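PDB 6ILA: fructuronate-tagaturonate epimerase UxaE from Cohnella laeviribosi, which catalyses the epimerisation that interconverts fructuronate and tagaturonate, probably using a zinc ion bound in its TIM barrel. Local coordinates for residues S340-A345 against H363-G368; T179-E184 against I271-T276; D346-F351 against I479-D484. All blocks are in the same frame, centred on the assembly; numbering follows the deposited sequence.

Interaction 2 comes first along the chain. Residues 179-184 leave barrel strand 177-181, and 86 residues later the loop 271-276 after strand 266-270 returns beside them. The excursion between includes helix 233-258. Interaction 2 is complete before interaction 1 opens. Interaction 1 closes a short beta-alpha-beta unit of strand 338-341, helix 351-357 and strand 363-366. Interaction 3 starts inside that unit, at 346-351, and ends far down the chain at 479-484. Interactions 1 and 3 therefore cross. Interaction 3 ties the loop after strand 338-341 to helix 468-486. Interactions 1 and 2 touch through Lys365 and Thr179, and interactions 1 and 3 through Ala345 and His482.

Interaction 1 of 3, residues S340-A345 against H363-G368; sequences SIHSGA and HVKTAG. With PO4 (phosphate ion), chain E; GOL (glycerol), chain B.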
loop_
_atom_site.group_PDB
_atom_site.type_symbol
_atom_site.label_atom_id
_atom_site.label_comp_id
_atom_site.label_asym_id
_atom_site.label_seq_id
_atom_site.Cartn_x
_atom_site.Cartn_y
_atom_site.Cartn_z
ATOM N N SER A 340 1.889 -10.807 5.265
ATOM C CA SER A 340 1.538 -9.480 4.800
ATOM C C SER A 340 0.034 -9.283 4.987
ATOM O O SER A 340 -0.772 -10.053 4.456
ATOM C CB SER A 340 1.962 -9.328 3.337
ATOM O OG SER A 340 2.137 -7.980 2.933
ATOM N N ILE A 341 -0.354 -8.250 5.726
ATOM C CA ILE A 341 -1.766 -7.994 5.989
ATOM C C ILE A 341 -2.258 -6.943 5.008
ATOM O O ILE A 341 -1.925 -5.758 5.109
ATOM C CB ILE A 341 -2.027 -7.561 7.433
ATOM C CG1 ILE A 341 -1.907 -8.755 8.374
ATOM C CG2 ILE A 341 -3.430 -7.137 7.547
ATOM C CD1 ILE A 341 -0.503 -9.220 8.621
ATOM N N HIS A 342 -3.067 -7.390 4.065
ATOM C CA HIS A 342 -3.764 -6.501 3.167
ATOM C C HIS A 342 -5.056 -6.030 3.805
ATOM O O HIS A 342 -5.564 -6.635 4.751
ATOM C CB HIS A 342 -4.025 -7.206 1.849
ATOM C CG HIS A 342 -2.791 -7.385 1.034
ATOM N ND1 HIS A 342 -2.728 -7.066 -0.302
ATOM C CD2 HIS A 342 -1.555 -7.816 1.374
ATOM C CE1 HIS A 342 -1.509 -7.303 -0.754
ATOM N NE2 HIS A 342 -0.780 -7.769 0.242
ATOM N N SER A 343 -5.579 -4.922 3.285
ATOM C CA SER A 343 -6.769 -4.267 3.817
ATOM C C SER A 343 -6.619 -3.948 5.295
ATOM O O SER A 343 -7.620 -3.772 6.007
ATOM C CB SER A 343 -8.017 -5.116 3.571
ATOM O OG SER A 343 -8.468 -4.943 2.240
ATOM N N GLY A 344 -5.367 -3.832 5.744
ATOM C CA GLY A 344 -5.075 -3.814 7.165
ATOM C C GLY A 344 -5.555 -2.580 7.903
ATOM O O GLY A 344 -5.807 -2.646 9.108
ATOM N N ALA A 345 -5.676 -1.448 7.219
ATOM C CA ALA A 345 -6.085 -0.247 7.923
ATOM C C ALA A 345 -7.411 -0.481 8.615
ATOM O O ALA A 345 -8.331 -1.047 8.032
ATOM C CB ALA A 345 -6.208 0.931 6.962
ATOM N N HIS A 363 4.222 -7.402 7.675
ATOM C CA HIS A 363 3.915 -6.346 6.719
ATOM C C HIS A 363 2.437 -6.018 6.799
ATOM O O HIS A 363 1.596 -6.915 6.750
ATOM C CB HIS A 363 4.261 -6.728 5.288
ATOM C CG HIS A 363 4.127 -5.585 4.334
ATOM N ND1 HIS A 363 4.868 -4.428 4.456
ATOM C CD2 HIS A 363 3.322 -5.403 3.261
ATOM C CE1 HIS A 363 4.531 -3.587 3.494
ATOM N NE2 HIS A 363 3.592 -4.152 2.758
ATOM N N VAL A 364 2.127 -4.731 6.901
ATOM C CA VAL A 364 0.764 -4.238 7.010
ATOM C C VAL A 364 0.590 -3.124 5.984
ATOM O O VAL A 364 1.329 -2.136 6.012
ATOM C CB VAL A 364 0.462 -3.735 8.432
ATOM C CG1 VAL A 364 -1.012 -3.517 8.614
ATOM C CG2 VAL A 364 0.930 -4.723 9.443
ATOM N N LYS A 365 -0.395 -3.272 5.098
ATOM C CA LYS A 365 -0.627 -2.361 3.979
ATOM C C LYS A 365 -1.806 -1.440 4.270
ATOM O O LYS A 365 -2.939 -1.899 4.364
ATOM C CB LYS A 365 -0.907 -3.145 2.695
ATOM C CG LYS A 365 0.276 -3.851 2.124
ATOM C CD LYS A 365 0.095 -4.137 0.651
ATOM C CE LYS A 365 1.305 -4.877 0.098
ATOM N NZ LYS A 365 1.071 -5.487 -1.244
ATOM N N THR A 366 -1.554 -0.147 4.361
ATOM C CA THR A 366 -2.620 0.843 4.388
ATOM C C THR A 366 -2.573 1.647 3.098
ATOM O O THR A 366 -1.529 1.764 2.459
ATOM C CB THR A 366 -2.513 1.796 5.602
ATOM O OG1 THR A 366 -1.691 2.913 5.269
ATOM C CG2 THR A 366 -1.919 1.107 6.811
ATOM N N ALA A 367 -3.724 2.200 2.716
ATOM C CA ALA A 367 -3.793 3.046 1.524
ATOM C C ALA A 367 -5.045 3.918 1.514
ATOM O O ALA A 367 -4.953 5.142 1.585
ATOM C CB ALA A 367 -3.734 2.193 0.248
ATOM N N GLY A 368 -6.222 3.308 1.440
ATOM C CA GLY A 368 -7.435 4.100 1.352
ATOM C C GLY A 368 -7.717 4.912 2.602
ATOM O O GLY A 368 -8.250 6.018 2.522
HETATM P P PO4 E . -6.898 0.645 3.448
HETATM O O1 PO4 E . -8.295 1.134 3.679
HETATM O O2 PO4 E . -6.695 0.389 1.985
HETATM O O3 PO4 E . -5.946 1.744 3.860
HETATM O O4 PO4 E . -6.681 -0.636 4.242
HETATM C C1 GOL B . -4.265 -1.898 1.510
HETATM O O1 GOL B . -4.692 -2.240 2.815
HETATM C C2 GOL B . -4.616 -3.017 0.539
HETATM O O2 GOL B . -4.020 -4.189 1.029
HETATM C C3 GOL B . -6.122 -3.269 0.489
HETATM O O3 GOL B . -6.450 -4.041 -0.647
#
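The last two strands of the TIM barrel pair in parallel, with Ser340 opposite His363 and Ile341 opposite Val364. Ile341 N donates to His363 O at 2.6 Å. Lys365 N donates back to Ile341 O at 2.9 Å. Beyond the strand end the chain turns, and Gly344 N makes only a weak bond to Lys365 O, at 3.4 Å. With CG anti to its carbonyl carbon (chi1 -71°), Lys365 runs alongside His342 and its CD lies over one face of the ring, a CH-pi contact 3.9 Å from the centroid. Lys365 NZ forms salt bridges with Asp159 and Glu268. Glu268 also bonds His342 NE2, so one carboxylate holds both side chains. His342 binds the zinc ion together with His160. Ser343 N donates to glycerol O2 at 2.8 Å, placing the glycerol beside this metal site. A phosphate ion, probably from the crystallisation liquor, lies where the loop after strand 338-341 meets the start of helix 368-381. Phosphate O4 accepts from Ala345 N (3.2 Å), and phosphate O2 from Gly368 N (3.0 Å). Ala367 N, Lys310 and His438 also bond the ion. The place resembles the phosphate site after the last two strands of many TIM barrels.

Interaction 2 of 3, residues T179-E184 against I271-T276; sequences TLDCSE and IDETLT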
loop_
_atom_site.group_PDB
_atom_site.type_symbol
_atom_site.label_atom_id
_atom_site.label_comp_id
_atom_site.label_asym_id
_atom_site.label_seq_id
_atom_site.Cartn_x
_atom_site.Cartn_y
_atom_site.Cartn_z
ATOM N N THR A 179 4.418 -7.090 -5.729
ATOM C CA THR A 179 3.325 -7.831 -5.118
ATOM C C THR A 179 2.608 -8.535 -6.256
ATOM O O THR A 179 1.831 -7.922 -6.993
ATOM C CB THR A 179 2.393 -6.897 -4.363
ATOM O OG1 THR A 179 3.028 -6.456 -3.161
ATOM C CG2 THR A 179 1.055 -7.578 -4.048
ATOM N N LEU A 180 2.890 -9.813 -6.419
ATOM C CA LEU A 180 2.217 -10.597 -7.437
ATOM C C LEU A 180 0.880 -11.042 -6.874
ATOM O O LEU A 180 0.833 -11.863 -5.955
ATOM C CB LEU A 180 3.069 -11.792 -7.845
ATOM C CG LEU A 180 2.531 -12.574 -9.034
ATOM C CD1 LEU A 180 2.870 -11.850 -10.287
ATOM C CD2 LEU A 180 3.133 -13.950 -9.047
ATOM N N ASP A 181 -0.199 -10.496 -7.409
ATOM C CA ASP A 181 -1.532 -10.908 -7.018
ATOM C C ASP A 181 -1.908 -12.118 -7.853
ATOM O O ASP A 181 -1.911 -12.050 -9.087
ATOM C CB ASP A 181 -2.544 -9.784 -7.216
ATOM C CG ASP A 181 -3.972 -10.234 -6.959
ATOM O OD1 ASP A 181 -4.432 -10.179 -5.795
ATOM O OD2 ASP A 181 -4.632 -10.666 -7.925
ATOM N N CYS A 182 -2.211 -13.226 -7.179
ATOM C CA CYS A 182 -2.664 -14.438 -7.846
ATOM C C CYS A 182 -4.031 -14.875 -7.347
ATOM O O CYS A 182 -4.333 -16.064 -7.341
ATOM C CB CYS A 182 -1.665 -15.578 -7.665
ATOM S SG CYS A 182 0.072 -15.216 -7.889
ATOM N N SER A 183 -4.872 -13.943 -6.915
ATOM C CA SER A 183 -6.193 -14.362 -6.447
ATOM C C SER A 183 -7.066 -14.902 -7.562
ATOM O O SER A 183 -8.186 -15.355 -7.289
ATOM C CB SER A 183 -6.905 -13.200 -5.774
ATOM O OG SER A 183 -6.619 -12.005 -6.466
ATOM N N GLU A 184 -6.577 -14.881 -8.797
ATOM C CA GLU A 184 -7.397 -15.156 -9.952
ATOM C C GLU A 184 -7.037 -16.441 -10.667
ATOM O O GLU A 184 -7.802 -16.874 -11.534
ATOM C CB GLU A 184 -7.317 -13.982 -10.930
ATOM C CG GLU A 184 -8.021 -12.745 -10.401
ATOM C CD GLU A 184 -9.307 -12.461 -11.144
ATOM O OE1 GLU A 184 -9.255 -12.346 -12.386
ATOM O OE2 GLU A 184 -10.373 -12.380 -10.489
ATOM N N ILE A 271 -2.674 -13.437 -2.141
ATOM C CA ILE A 271 -3.928 -14.059 -2.542
ATOM C C ILE A 271 -5.039 -13.661 -1.589
ATOM O O ILE A 271 -6.074 -14.321 -1.530
ATOM C CB ILE A 271 -3.797 -15.583 -2.598
ATOM C CG1 ILE A 271 -3.221 -16.078 -1.277
ATOM C CG2 ILE A 271 -2.968 -16.003 -3.809
ATOM C CD1 ILE A 271 -3.837 -17.347 -0.824
ATOM N N ASP A 272 -4.834 -12.584 -0.835
ATOM C CA ASP A 272 -5.855 -12.063 0.072
ATOM C C ASP A 272 -7.181 -11.751 -0.629
ATOM O O ASP A 272 -8.205 -11.591 0.045
ATOM C CB ASP A 272 -5.320 -10.800 0.732
ATOM C CG ASP A 272 -4.960 -9.743 -0.289
ATOM O OD1 ASP A 272 -4.123 -10.028 -1.173
ATOM O OD2 ASP A 272 -5.532 -8.637 -0.229
ATOM N N GLU A 273 -7.192 -11.667 -1.955
ATOM C CA GLU A 273 -8.385 -11.297 -2.697
ATOM C C GLU A 273 -9.190 -12.497 -3.196
ATOM O O GLU A 273 -10.223 -12.306 -3.856
ATOM C CB GLU A 273 -7.988 -10.402 -3.871
ATOM C CG GLU A 273 -8.479 -8.979 -3.746
ATOM C CD GLU A 273 -7.789 -8.053 -4.732
ATOM O OE1 GLU A 273 -7.623 -6.854 -4.403
ATOM O OE2 GLU A 273 -7.393 -8.528 -5.824
ATOM N N THR A 274 -8.757 -13.721 -2.898
ATOM C CA THR A 274 -9.513 -14.874 -3.344
ATOM C C THR A 274 -10.884 -14.881 -2.683
ATOM O O THR A 274 -11.180 -14.128 -1.753
ATOM C CB THR A 274 -8.789 -16.182 -3.023
ATOM O OG1 THR A 274 -8.742 -16.381 -1.600
ATOM C CG2 THR A 274 -7.391 -16.160 -3.557
ATOM N N LEU A 275 -11.736 -15.739 -3.196
ATOM C CA LEU A 275 -12.947 -16.035 -2.478
ATOM C C LEU A 275 -12.717 -17.182 -1.533
ATOM O O LEU A 275 -13.349 -17.240 -0.479
ATOM C CB LEU A 275 -14.069 -16.368 -3.454
ATOM C CG LEU A 275 -14.539 -15.201 -4.317
ATOM C CD1 LEU A 275 -13.615 -14.945 -5.521
ATOM C CD2 LEU A 275 -15.967 -15.475 -4.758
ATOM N N THR A 276 -11.826 -18.092 -1.894
ATOM C CA THR A 276 -11.455 -19.176 -1.006
ATOM C C THR A 276 -10.505 -18.602 0.028
ATOM O O THR A 276 -9.411 -18.132 -0.321
ATOM C CB THR A 276 -10.799 -20.329 -1.771
#
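Ser183 packs against the turn Ile271-Thr274, and this is the tight part of the contact. Ser183 CB lies 3.5 Å from Thr274 N. The methyl CG2 of Thr274 comes alongside and stands 3.7 Å from Ser183 CB. Next to it, Ser183 OG meets Glu273 CB at 3.3 Å. The turn is of type I and is closed by Thr274 N donating to Ile271 O. The CG2 branch of Ile271 lies 4.1 Å from Cys182 CB and close to the Cys182 carbonyl, while the rest of the side chain leads away. Cys182, which is buried, also touches Phe249 and Met250 of helix 233-258.

The two segments follow neighbouring barrel strands, 177-181 and 266-270. They lie at the C-terminal end of the barrel, where TIM-barrel enzymes carry their active sites. Ser183 OG sits between its backbone N and carbonyl carbon (chi1 38°). From there it donates to Asp181 OD2 at 2.8 Å, on the syn side and slightly out of the carboxylate plane. Ser183 N gives the same oxygen a weak bond, in the manner of an Asx turn. Both bonds help fix the rotation of the Asp181 carboxylate.

The other side is looser. Glu273 is partly exposed and reaches past Ser183 to Asp181, the two side chains crossing at about a right angle. Asp181 OD1 and Glu273 OE2 are 3.4 Å apart, with the carboxylate planes 55° to each other. Both atoms are acceptors, and no bond joins them. Glu273 OE1 instead forms a salt bridge with Arg125. No hydrogen bond spans the two segments. Glu273 also touches His160, a zinc ligand, and its side chain is about 5 Å from the zinc ion and from a bound glycerol.

Interaction 3 of 3, residues D346-F351 against I479-D484; sequences DKFSVF and IGKHLD
His482 NE2 accepts the backbone N-H of Asp346 at 2.9 Å, with an angle of 157° at the hydrogen. The donor arrives at the ring edge, tilted somewhat out of the ring plane. At the other nitrogen, His482 ND1 is bonded to the carbonyl oxygen of His478, one turn back in the same helix. The two bonds fix the rotation of the imidazole. They are consistent with a neutral ring carrying its proton on ND1. The His482 side chain leaves the helix with CG anti to its carbonyl carbon (chi1 -74°), and this brings NE2 to the loop.

Two phenylalanines complete an aromatic cluster with His482. Phe348 makes a T-shaped pair, its edge directed at the imidazole face. The ring centroids of Phe348 and His482 are 5.0 Å apart and the planes 63° to each other. The nearest atoms are Phe348 CE1 and His482 CE1, at 3.5 Å. Phe351 meets the imidazole obliquely, with Phe351 CZ 3.6 Å from His482 CD2. The cluster joins the loop after barrel strand 338-341, and the start of helix 351-357, to the C-terminal helix 468-486. Leu485 of that helix also touches both phenylalanines, and Leu486 touches Phe351.

Lys481 lies on the exposed flank. Its chain bends at chi3 and crosses Phe348 at about a right angle, bringing Lys481 CE to 3.4 Å from Phe348 CZ. The Asp346 carboxylate turns its OD1 to 4.2 Å from His482 NE2 without bonding it. That oxygen has a salt bridge with Arg434 and hydrogen bonds with His478 and Thr369.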
loop_
_atom_site.group_PDB
_atom_site.type_symbol
_atom_site.label_atom_id
_atom_site.label_comp_id
_atom_site.label_asym_id
_atom_site.label_seq_id
_atom_site.Cartn_x
_atom_site.Cartn_y
_atom_site.Cartn_z
ATOM N N ASP A 346 -7.500 -0.054 9.869
ATOM C CA ASP A 346 -8.722 -0.049 10.664
ATOM C C ASP A 346 -9.087 -1.431 11.168
ATOM O O ASP A 346 -10.170 -1.618 11.720
ATOM C CB ASP A 346 -9.903 0.550 9.882
ATOM C CG ASP A 346 -9.489 1.730 9.021
ATOM O OD1 ASP A 346 -9.068 2.763 9.592
ATOM O OD2 ASP A 346 -9.543 1.602 7.772
ATOM N N LYS A 347 -8.219 -2.411 10.975
ATOM C CA LYS A 347 -8.394 -3.734 11.563
ATOM C C LYS A 347 -7.861 -3.747 12.997
ATOM O O LYS A 347 -6.985 -4.542 13.348
ATOM C CB LYS A 347 -7.691 -4.786 10.711
ATOM C CG LYS A 347 -8.161 -4.835 9.260
ATOM C CD LYS A 347 -9.641 -5.169 9.098
ATOM C CE LYS A 347 -10.060 -4.981 7.654
ATOM N NZ LYS A 347 -10.029 -3.547 7.195
ATOM N N PHE A 348 -8.422 -2.853 13.832
ATOM C CA PHE A 348 -7.907 -2.648 15.186
ATOM C C PHE A 348 -8.020 -3.902 16.052
ATOM O O PHE A 348 -7.264 -4.054 17.013
ATOM C CB PHE A 348 -8.641 -1.493 15.863
ATOM C CG PHE A 348 -8.408 -0.145 15.220
ATOM C CD1 PHE A 348 -7.130 0.327 14.992
ATOM C CD2 PHE A 348 -9.473 0.663 14.866
ATOM C CE1 PHE A 348 -6.931 1.587 14.409
ATOM C CE2 PHE A 348 -9.277 1.916 14.283
ATOM C CZ PHE A 348 -8.017 2.378 14.049
ATOM N N SER A 349 -8.927 -4.812 15.719
ATOM C CA SER A 349 -9.138 -6.013 16.518
ATOM C C SER A 349 -8.085 -7.096 16.290
ATOM O O SER A 349 -8.045 -8.063 17.064
ATOM C CB SER A 349 -10.519 -6.599 16.210
ATOM O OG SER A 349 -11.490 -6.152 17.120
ATOM N N VAL A 350 -7.255 -6.986 15.250
ATOM C CA VAL A 350 -6.313 -8.047 14.896
ATOM C C VAL A 350 -4.874 -7.671 15.196
ATOM O O VAL A 350 -3.980 -8.525 15.094
ATOM C CB VAL A 350 -6.459 -8.456 13.416
ATOM C CG1 VAL A 350 -7.907 -8.835 13.079
ATOM C CG2 VAL A 350 -5.984 -7.344 12.503
ATOM N N PHE A 351 -4.631 -6.440 15.627
ATOM C CA PHE A 351 -3.294 -5.870 15.570
ATOM C C PHE A 351 -2.373 -6.448 16.639
ATOM O O PHE A 351 -1.231 -6.813 16.343
ATOM C CB PHE A 351 -3.396 -4.356 15.698
ATOM C CG PHE A 351 -3.789 -3.674 14.437
ATOM C CD1 PHE A 351 -3.515 -4.253 13.207
ATOM C CD2 PHE A 351 -4.419 -2.434 14.474
ATOM C CE1 PHE A 351 -3.857 -3.595 12.023
ATOM C CE2 PHE A 351 -4.769 -1.769 13.301
ATOM C CZ PHE A 351 -4.495 -2.354 12.079
ATOM N N ILE A 479 -2.380 6.883 11.914
ATOM C CA ILE A 479 -1.417 5.830 11.621
ATOM C C ILE A 479 -0.656 5.420 12.874
ATOM O O ILE A 479 -0.144 4.293 12.943
ATOM C CB ILE A 479 -0.473 6.257 10.482
ATOM C CG1 ILE A 479 -1.286 6.698 9.265
ATOM C CG2 ILE A 479 0.386 5.093 10.054
ATOM C CD1 ILE A 479 -1.772 5.543 8.347
ATOM N N GLY A 480 -0.604 6.292 13.883
ATOM C CA GLY A 480 0.071 5.932 15.118
ATOM C C GLY A 480 -0.697 4.882 15.901
ATOM O O GLY A 480 -0.130 3.874 16.328
ATOM N N LYS A 481 -1.992 5.129 16.121
ATOM C CA LYS A 481 -2.895 4.125 16.679
ATOM C C LYS A 481 -2.545 2.754 16.104
ATOM O O LYS A 481 -2.305 1.791 16.839
ATOM C CB LYS A 481 -4.363 4.521 16.366
ATOM C CG LYS A 481 -5.439 4.294 17.446
ATOM C CD LYS A 481 -6.694 5.227 17.273
ATOM C CE LYS A 481 -7.969 4.498 16.740
ATOM N NZ LYS A 481 -9.170 5.382 16.404
ATOM N N HIS A 482 -2.448 2.673 14.776
ATOM C CA HIS A 482 -2.109 1.420 14.113
ATOM C C HIS A 482 -0.795 0.855 14.655
ATOM O O HIS A 482 -0.751 -0.268 15.175
ATOM C CB HIS A 482 -2.040 1.647 12.589
ATOM C CG HIS A 482 -3.385 1.805 11.926
ATOM N ND1 HIS A 482 -4.228 2.870 12.179
ATOM C CD2 HIS A 482 -4.032 1.025 11.024
ATOM C CE1 HIS A 482 -5.339 2.729 11.474
ATOM N NE2 HIS A 482 -5.242 1.621 10.760
ATOM N N LEU A 483 0.284 1.646 14.584
ATOM C CA LEU A 483 1.596 1.136 14.974
ATOM C C LEU A 483 1.689 0.812 16.466
ATOM O O LEU A 483 2.425 -0.108 16.848
ATOM C CB LEU A 483 2.675 2.132 14.585
ATOM C CG LEU A 483 2.682 2.588 13.122
ATOM C CD1 LEU A 483 3.739 3.634 12.934
ATOM C CD2 LEU A 483 2.927 1.438 12.179
ATOM N N ASP A 484 0.975 1.548 17.324
ATOM C CA ASP A 484 1.019 1.241 18.749
ATOM C C ASP A 484 0.255 -0.037 19.061
ATOM O O ASP A 484 0.700 -0.858 19.882
ATOM C CB ASP A 484 0.449 2.396 19.564
ATOM C CG ASP A 484 1.167 3.709 19.306
ATOM O OD1 ASP A 484 0.604 4.753 19.711
ATOM O OD2 ASP A 484 2.277 3.701 18.707
#